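Local coordinates for protein caprin-1 (Homo sapiens, PDB 4WBE) that binds mRNAs, regulating their transport, translation and/or stability, and is essential for the formation of cytoplasmic stress granules, at residues Leu25-Arg34 against Glu49-Tyr59; Ile81-Gly89 against Tyr99-Glu107. All blocks are in the same frame, centred on the assembly; numbering follows the deposited sequence.

How the contacts relate
Both contacts lie in the caprin-1 dimerization domain and follow one another along the chain, contact 1 closing before contact 2 opens. Contact 1 sets the turn between helices 2-27 and 31-39 against helix 49-62; contact 2 sets helix 77-88 against helix 99-111. Both are partly buried, contact 2 lying nearer the chain centre (about 7 Å between centres, against about 10 Å). Contact 1 combines leucine packing with an arginine-aspartate salt bridge, whereas contact 2 relies on a tyrosine, a leucine knob and a glycine, with polar bonds that engage a hydroxyl and a main-chain carbonyl. Their centres are about 15 Å apart; F58 packs on L102 and L86, and E51 on I105. Only contact 2 comes near the second subunit.

Contact 1: residues Leu25-Arg34 against Glu49-Tyr59; sequences LDKLGDDEVR and EEELSLLDEFY
R34 and D56 meet end-on, NH1 giving a nearly straight bond (175°) to D56 OD1 at 3.0 Å and NH2 reaching OD2 at 2.6 Å. Each oxygen uses its syn lone pair, and guanidinium and carboxylate lie nearly coplanar, 15° apart. L52 lies over one face of the guanidinium, its CG 3.4 Å from R34 NH2, so a branched apolar residue packs against the flat cation while D56 takes its edge. A bend at chi3 (74°) brings the guanidinium across L52, where NH1 meets both D56 and L28 O, the latter 2.8 Å away. Replacing R34 with an alanine would probably leave the D56 carboxylate without its charged mate and strip L28 O of this donor. Beside the salt bridge, L28 CD1 meets L55 CD1 at 3.6 Å and its CD2 faces L52, leucine's forked end suiting this buried seam. L25 touches the Y59 ring with its CB, 3.8 Å from CD1. A water links D26 OD2 to Y59 OH. In the second shell, K38 pairs with E49, and I105 of helix 99-111 packs on L55. Two helices joined by a type I turn (K27-D30), the second N-capped by D30, thus pack on helix 49-62 in an all-helical domain.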
# COMPACT_ATOMS: atom_id res chain seq x y z
N LEU A 25 -2.35 -2.77 10.18
CA LEU A 25 -3.40 -1.79 10.44
C LEU A 25 -4.79 -2.36 10.15
O LEU A 25 -5.74 -2.08 10.86
CB LEU A 25 -3.18 -0.50 9.62
CG LEU A 25 -1.99 0.36 10.02
CD1 LEU A 25 -1.83 1.56 9.08
CD2 LEU A 25 -2.11 0.82 11.46
N ASP A 26 -4.88 -3.16 9.09
CA ASP A 26 -6.14 -3.83 8.75
C ASP A 26 -6.54 -4.82 9.84
O ASP A 26 -7.72 -4.92 10.21
CB ASP A 26 -6.02 -4.54 7.40
CG ASP A 26 -7.31 -5.21 6.99
OD1 ASP A 26 -7.40 -6.46 7.08
OD2 ASP A 26 -8.25 -4.50 6.58
N LYS A 27 -5.57 -5.58 10.35
CA LYS A 27 -5.86 -6.56 11.39
C LYS A 27 -6.24 -5.93 12.73
O LYS A 27 -6.93 -6.54 13.54
CB LYS A 27 -4.69 -7.52 11.56
CG LYS A 27 -4.47 -8.41 10.35
CD LYS A 27 -5.74 -9.20 10.06
CE LYS A 27 -5.46 -10.45 9.23
NZ LYS A 27 -6.56 -11.44 9.36
N LEU A 28 -5.83 -4.68 12.93
CA LEU A 28 -6.17 -3.94 14.14
C LEU A 28 -7.65 -3.60 14.21
O LEU A 28 -8.12 -3.05 15.21
CB LEU A 28 -5.33 -2.67 14.26
CG LEU A 28 -3.87 -2.89 14.66
CD1 LEU A 28 -3.18 -1.57 14.92
CD2 LEU A 28 -3.83 -3.76 15.89
N GLY A 29 -8.39 -3.90 13.15
CA GLY A 29 -9.83 -3.75 13.17
C GLY A 29 -10.53 -4.93 13.83
O GLY A 29 -11.70 -4.84 14.19
N ASP A 30 -9.81 -6.04 14.00
CA ASP A 30 -10.39 -7.23 14.64
C ASP A 30 -10.26 -7.11 16.15
O ASP A 30 -9.16 -6.94 16.67
CB ASP A 30 -9.71 -8.51 14.15
CG ASP A 30 -10.36 -9.77 14.72
OD1 ASP A 30 -11.36 -9.67 15.46
OD2 ASP A 30 -9.85 -10.87 14.42
N ASP A 31 -11.40 -7.21 16.84
CA ASP A 31 -11.43 -7.05 18.29
C ASP A 31 -10.55 -8.09 18.98
O ASP A 31 -9.90 -7.79 19.99
CB ASP A 31 -12.87 -7.13 18.82
CG ASP A 31 -13.70 -5.90 18.46
OD1 ASP A 31 -13.16 -4.78 18.48
OD2 ASP A 31 -14.90 -6.07 18.16
N GLU A 32 -10.52 -9.30 18.44
CA GLU A 32 -9.71 -10.37 19.03
C GLU A 32 -8.22 -10.02 18.95
O GLU A 32 -7.46 -10.28 19.89
CB GLU A 32 -9.98 -11.69 18.29
CG GLU A 32 -11.46 -12.08 18.22
CD GLU A 32 -12.13 -12.26 19.57
OE1 GLU A 32 -11.49 -12.79 20.51
OE2 GLU A 32 -13.31 -11.86 19.69
N VAL A 33 -7.80 -9.42 17.84
CA VAL A 33 -6.41 -8.98 17.67
C VAL A 33 -6.03 -7.90 18.68
O VAL A 33 -4.97 -7.97 19.31
CB VAL A 33 -6.15 -8.48 16.24
CG1 VAL A 33 -4.80 -7.77 16.14
CG2 VAL A 33 -6.23 -9.64 15.24
N ARG A 34 -6.90 -6.91 18.84
CA ARG A 34 -6.68 -5.83 19.79
C ARG A 34 -6.54 -6.36 21.21
O ARG A 34 -5.69 -5.90 21.98
CB ARG A 34 -7.83 -4.82 19.70
CG ARG A 34 -7.99 -4.22 18.31
CD ARG A 34 -9.27 -3.39 18.21
NE ARG A 34 -9.17 -2.10 18.89
CZ ARG A 34 -8.80 -0.97 18.31
NH1 ARG A 34 -8.48 -0.96 17.02
NH2 ARG A 34 -8.76 0.16 19.00
N GLU A 49 -3.88 0.66 25.45
CA GLU A 49 -5.09 1.11 24.76
C GLU A 49 -4.84 2.47 24.11
O GLU A 49 -5.37 2.77 23.04
CB GLU A 49 -6.27 1.18 25.74
CG GLU A 49 -7.58 1.69 25.14
CD GLU A 49 -8.14 0.79 24.04
OE1 GLU A 49 -8.28 -0.42 24.27
OE2 GLU A 49 -8.46 1.32 22.96
N GLU A 50 -4.00 3.26 24.76
CA GLU A 50 -3.65 4.59 24.29
C GLU A 50 -2.87 4.52 22.98
O GLU A 50 -3.13 5.27 22.04
CB GLU A 50 -2.83 5.32 25.36
CG GLU A 50 -3.49 5.37 26.75
CD GLU A 50 -3.32 4.07 27.54
OE1 GLU A 50 -2.26 3.88 28.17
OE2 GLU A 50 -4.26 3.25 27.53
N GLU A 51 -1.89 3.62 22.93
CA GLU A 51 -1.11 3.43 21.71
C GLU A 51 -1.98 2.88 20.60
O GLU A 51 -1.82 3.23 19.44
CB GLU A 51 0.08 2.52 21.98
CG GLU A 51 1.13 3.15 22.87
CD GLU A 51 2.14 2.15 23.35
OE1 GLU A 51 1.80 0.95 23.41
OE2 GLU A 51 3.28 2.55 23.65
N LEU A 52 -2.91 2.01 20.97
CA LEU A 52 -3.84 1.42 20.02
C LEU A 52 -4.71 2.50 19.37
O LEU A 52 -4.96 2.47 18.16
CB LEU A 52 -4.71 0.38 20.73
CG LEU A 52 -5.53 -0.59 19.88
CD1 LEU A 52 -4.64 -1.30 18.88
CD2 LEU A 52 -6.23 -1.61 20.78
N SER A 53 -5.15 3.46 20.18
CA SER A 53 -5.95 4.58 19.67
C SER A 53 -5.13 5.47 18.74
O SER A 53 -5.67 6.02 17.78
CB SER A 53 -6.56 5.39 20.81
OG SER A 53 -5.68 5.43 21.93
N LEU A 54 -3.85 5.63 19.04
CA LEU A 54 -2.95 6.37 18.17
C LEU A 54 -2.85 5.73 16.79
O LEU A 54 -2.82 6.43 15.77
CB LEU A 54 -1.55 6.47 18.80
CG LEU A 54 -1.39 7.39 20.02
CD1 LEU A 54 0.02 7.29 20.57
CD2 LEU A 54 -1.72 8.82 19.67
N LEU A 55 -2.80 4.41 16.75
CA LEU A 55 -2.76 3.67 15.49
C LEU A 55 -4.09 3.77 14.74
O LEU A 55 -4.11 3.79 13.51
CB LEU A 55 -2.38 2.20 15.75
CG LEU A 55 -0.97 1.97 16.30
CD1 LEU A 55 -0.68 0.49 16.46
CD2 LEU A 55 0.07 2.64 15.42
N ASP A 56 -5.19 3.80 15.47
CA ASP A 56 -6.50 3.98 14.85
C ASP A 56 -6.59 5.32 14.13
O ASP A 56 -7.06 5.40 13.00
CB ASP A 56 -7.63 3.87 15.88
CG ASP A 56 -7.80 2.46 16.42
OD1 ASP A 56 -7.48 1.49 15.70
OD2 ASP A 56 -8.31 2.32 17.55
N GLU A 57 -6.13 6.38 14.80
CA GLU A 57 -6.10 7.71 14.20
C GLU A 57 -5.20 7.76 12.98
O GLU A 57 -5.55 8.36 11.97
CB GLU A 57 -5.71 8.77 15.23
CG GLU A 57 -6.77 8.99 16.29
CD GLU A 57 -8.09 9.42 15.67
OE1 GLU A 57 -8.08 10.37 14.87
OE2 GLU A 57 -9.13 8.80 15.97
N PHE A 58 -4.03 7.14 13.08
CA PHE A 58 -3.10 7.10 11.96
C PHE A 58 -3.70 6.33 10.79
O PHE A 58 -3.52 6.70 9.63
CB PHE A 58 -1.76 6.47 12.36
CG PHE A 58 -0.69 6.60 11.31
CD1 PHE A 58 -0.04 7.81 11.11
CD2 PHE A 58 -0.35 5.51 10.51
CE1 PHE A 58 0.94 7.94 10.14
CE2 PHE A 58 0.64 5.63 9.54
CZ PHE A 58 1.28 6.84 9.35
N TYR A 59 -4.42 5.25 11.12
CA TYR A 59 -5.09 4.43 10.11
C TYR A 59 -6.00 5.27 9.22
O TYR A 59 -6.00 5.10 8.00
CB TYR A 59 -5.95 3.37 10.81
CG TYR A 59 -6.75 2.51 9.85
CD1 TYR A 59 -6.12 1.76 8.86
CD2 TYR A 59 -8.14 2.50 9.90
CE1 TYR A 59 -6.86 0.98 7.97
CE2 TYR A 59 -8.89 1.74 9.02
CZ TYR A 59 -8.25 0.98 8.06
OH TYR A 59 -8.99 0.23 7.18
O HOH W 1 -7.59 -1.70 6.03

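Contact 2: residues Ile81-Gly89 against Tyr99-Glu107; sequences IHLWDLLEG and YKVLKEIVE
The ring of Y99 lies on D85, whose CB stands 3.3 Å from the ring centroid and almost exactly on its normal, a CH-pi contact over the face. Tyrosine suits the place because its ring lies flat over D85 CB, with CD1 3.6 Å from L86 N, while its hydroxyl reaches H82: Y99 OH and H82 ND1 share a hydrogen bond of 2.7 Å, met at the edge of the imidazole. Packing is also close at L86, a knob in the hole formed by Y99, L102, K103 and V106. With CG anti to the backbone N (chi1 -179°), its CD1 reaches L102 CB at 3.6 Å. G89, ending the helix in a Schellman motif with positive phi, is equally tight: its CA lies 3.7 Å from K103 CD, and a CB would clash there. Looser and more polar is the end of K103, whose extended chain lets NZ donate to L87 O at 3.1 Å from above the carbonyl plane. K100 leads its extended chain outward, and a water meets Y99 OH at 2.8 Å and, weakly, D85 OD2. These are two helices linked by a short beta hairpin, crossing at -73°, with the single knob L86 seated in a four-residue hole.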
# COMPACT_ATOMS: atom_id res chain seq x y z
N ILE A 81 2.45 11.17 2.18
CA ILE A 81 3.35 11.92 3.04
C ILE A 81 3.34 11.39 4.49
O ILE A 81 4.39 11.27 5.11
CB ILE A 81 3.03 13.43 2.99
CG1 ILE A 81 3.22 13.96 1.56
CG2 ILE A 81 3.90 14.22 3.96
CD1 ILE A 81 2.67 15.36 1.33
N HIS A 82 2.16 11.08 5.01
CA HIS A 82 2.03 10.46 6.33
C HIS A 82 2.82 9.16 6.41
O HIS A 82 3.53 8.91 7.38
CB HIS A 82 0.56 10.17 6.63
CG HIS A 82 -0.26 11.39 6.91
ND1 HIS A 82 0.14 12.37 7.80
CD2 HIS A 82 -1.44 11.81 6.40
CE1 HIS A 82 -0.78 13.32 7.84
NE2 HIS A 82 -1.74 13.01 7.00
N LEU A 83 2.67 8.32 5.38
CA LEU A 83 3.39 7.05 5.33
C LEU A 83 4.90 7.27 5.29
O LEU A 83 5.65 6.60 6.01
CB LEU A 83 2.96 6.26 4.10
CG LEU A 83 1.62 5.54 4.21
CD1 LEU A 83 1.24 4.91 2.89
CD2 LEU A 83 1.67 4.50 5.32
N TRP A 84 5.33 8.19 4.44
CA TRP A 84 6.76 8.47 4.30
C TRP A 84 7.35 9.00 5.61
O TRP A 84 8.43 8.58 6.03
CB TRP A 84 7.02 9.46 3.16
CG TRP A 84 8.47 9.59 2.84
CD1 TRP A 84 9.20 8.78 2.01
CD2 TRP A 84 9.39 10.56 3.36
NE1 TRP A 84 10.51 9.20 1.97
CE2 TRP A 84 10.65 10.29 2.79
CE3 TRP A 84 9.26 11.63 4.24
CZ2 TRP A 84 11.78 11.05 3.08
CZ3 TRP A 84 10.38 12.39 4.52
CH2 TRP A 84 11.62 12.10 3.95
N ASP A 85 6.64 9.94 6.23
CA ASP A 85 7.07 10.50 7.50
C ASP A 85 7.17 9.44 8.60
O ASP A 85 8.08 9.49 9.43
CB ASP A 85 6.11 11.61 7.95
CG ASP A 85 6.27 12.89 7.15
OD1 ASP A 85 7.30 13.03 6.48
OD2 ASP A 85 5.37 13.76 7.21
N LEU A 86 6.24 8.49 8.62
CA LEU A 86 6.31 7.41 9.60
C LEU A 86 7.56 6.55 9.40
O LEU A 86 8.27 6.24 10.36
CB LEU A 86 5.05 6.53 9.60
CG LEU A 86 5.18 5.43 10.66
CD1 LEU A 86 4.02 5.42 11.61
CD2 LEU A 86 5.34 4.07 10.00
N LEU A 87 7.81 6.15 8.15
CA LEU A 87 8.97 5.34 7.82
C LEU A 87 10.28 6.02 8.22
O LEU A 87 11.24 5.36 8.62
CB LEU A 87 8.96 5.01 6.32
CG LEU A 87 7.74 4.18 5.93
CD1 LEU A 87 7.53 4.16 4.44
CD2 LEU A 87 7.89 2.77 6.45
N GLU A 88 10.31 7.35 8.10
CA GLU A 88 11.49 8.13 8.45
C GLU A 88 11.51 8.44 9.94
O GLU A 88 12.53 8.89 10.47
CB GLU A 88 11.52 9.44 7.65
CG GLU A 88 11.70 9.24 6.16
CD GLU A 88 13.10 8.77 5.81
OE1 GLU A 88 14.07 9.31 6.39
OE2 GLU A 88 13.24 7.85 4.98
N GLY A 89 10.39 8.18 10.61
CA GLY A 89 10.29 8.44 12.03
C GLY A 89 10.54 9.90 12.35
O GLY A 89 11.29 10.23 13.27
N TYR A 99 5.61 11.28 14.46
CA TYR A 99 5.85 10.12 13.63
C TYR A 99 6.92 9.24 14.26
O TYR A 99 6.91 8.02 14.10
CB TYR A 99 6.29 10.54 12.23
CG TYR A 99 5.21 11.22 11.43
CD1 TYR A 99 4.24 10.49 10.77
CD2 TYR A 99 5.18 12.60 11.32
CE1 TYR A 99 3.25 11.11 10.03
CE2 TYR A 99 4.20 13.24 10.58
CZ TYR A 99 3.24 12.49 9.94
OH TYR A 99 2.27 13.13 9.21
N LYS A 100 7.84 9.87 14.98
CA LYS A 100 8.89 9.13 15.68
C LYS A 100 8.30 8.17 16.71
O LYS A 100 8.73 7.02 16.82
CB LYS A 100 9.88 10.08 16.35
CG LYS A 100 11.04 9.36 17.01
CD LYS A 100 11.99 10.34 17.68
CE LYS A 100 13.11 9.62 18.41
NZ LYS A 100 14.21 10.55 18.79
N VAL A 101 7.33 8.65 17.47
CA VAL A 101 6.65 7.81 18.46
C VAL A 101 5.80 6.72 17.80
O VAL A 101 5.75 5.59 18.28
CB VAL A 101 5.78 8.65 19.42
CG1 VAL A 101 4.89 7.76 20.28
CG2 VAL A 101 6.66 9.55 20.29
N LEU A 102 5.11 7.08 16.72
CA LEU A 102 4.30 6.12 15.98
C LEU A 102 5.15 5.01 15.38
O LEU A 102 4.77 3.84 15.40
CB LEU A 102 3.50 6.82 14.89
CG LEU A 102 2.35 7.72 15.35
CD1 LEU A 102 1.64 8.32 14.15
CD2 LEU A 102 1.37 6.92 16.20
N LYS A 103 6.30 5.38 14.83
CA LYS A 103 7.22 4.41 14.26
C LYS A 103 7.71 3.44 15.34
O LYS A 103 7.78 2.23 15.11
CB LYS A 103 8.41 5.10 13.59
CG LYS A 103 9.43 4.11 13.04
CD LYS A 103 10.62 4.81 12.41
CE LYS A 103 11.64 3.81 11.92
NZ LYS A 103 12.75 4.51 11.23
N GLU A 104 8.01 3.96 16.53
CA GLU A 104 8.44 3.12 17.64
C GLU A 104 7.34 2.12 18.04
O GLU A 104 7.63 0.96 18.34
CB GLU A 104 8.86 3.99 18.84
CG GLU A 104 10.15 4.76 18.61
CD GLU A 104 10.33 5.91 19.59
OE1 GLU A 104 9.46 6.09 20.47
OE2 GLU A 104 11.34 6.64 19.47
N ILE A 105 6.10 2.58 18.05
CA ILE A 105 4.95 1.70 18.28
C ILE A 105 4.86 0.59 17.24
O ILE A 105 4.70 -0.58 17.59
CB ILE A 105 3.63 2.49 18.33
CG1 ILE A 105 3.62 3.45 19.52
CG2 ILE A 105 2.45 1.55 18.43
CD1 ILE A 105 2.43 4.41 19.54
N VAL A 106 4.93 0.97 15.97
CA VAL A 106 4.85 0.01 14.87
C VAL A 106 5.97 -1.03 14.95
O VAL A 106 5.75 -2.23 14.75
CB VAL A 106 4.89 0.72 13.49
CG1 VAL A 106 5.06 -0.30 12.37
CG2 VAL A 106 3.62 1.52 13.26
N GLU A 107 7.18 -0.56 15.25
CA GLU A 107 8.31 -1.47 15.42
C GLU A 107 8.06 -2.51 16.51
O GLU A 107 8.38 -3.69 16.33
CB GLU A 107 9.59 -0.69 15.75
CG GLU A 107 10.21 0.04 14.56
CD GLU A 107 11.32 0.97 15.00
OE1 GLU A 107 11.18 1.61 16.06
OE2 GLU A 107 12.34 1.05 14.29
O HOH W 2 2.74 15.66 8.01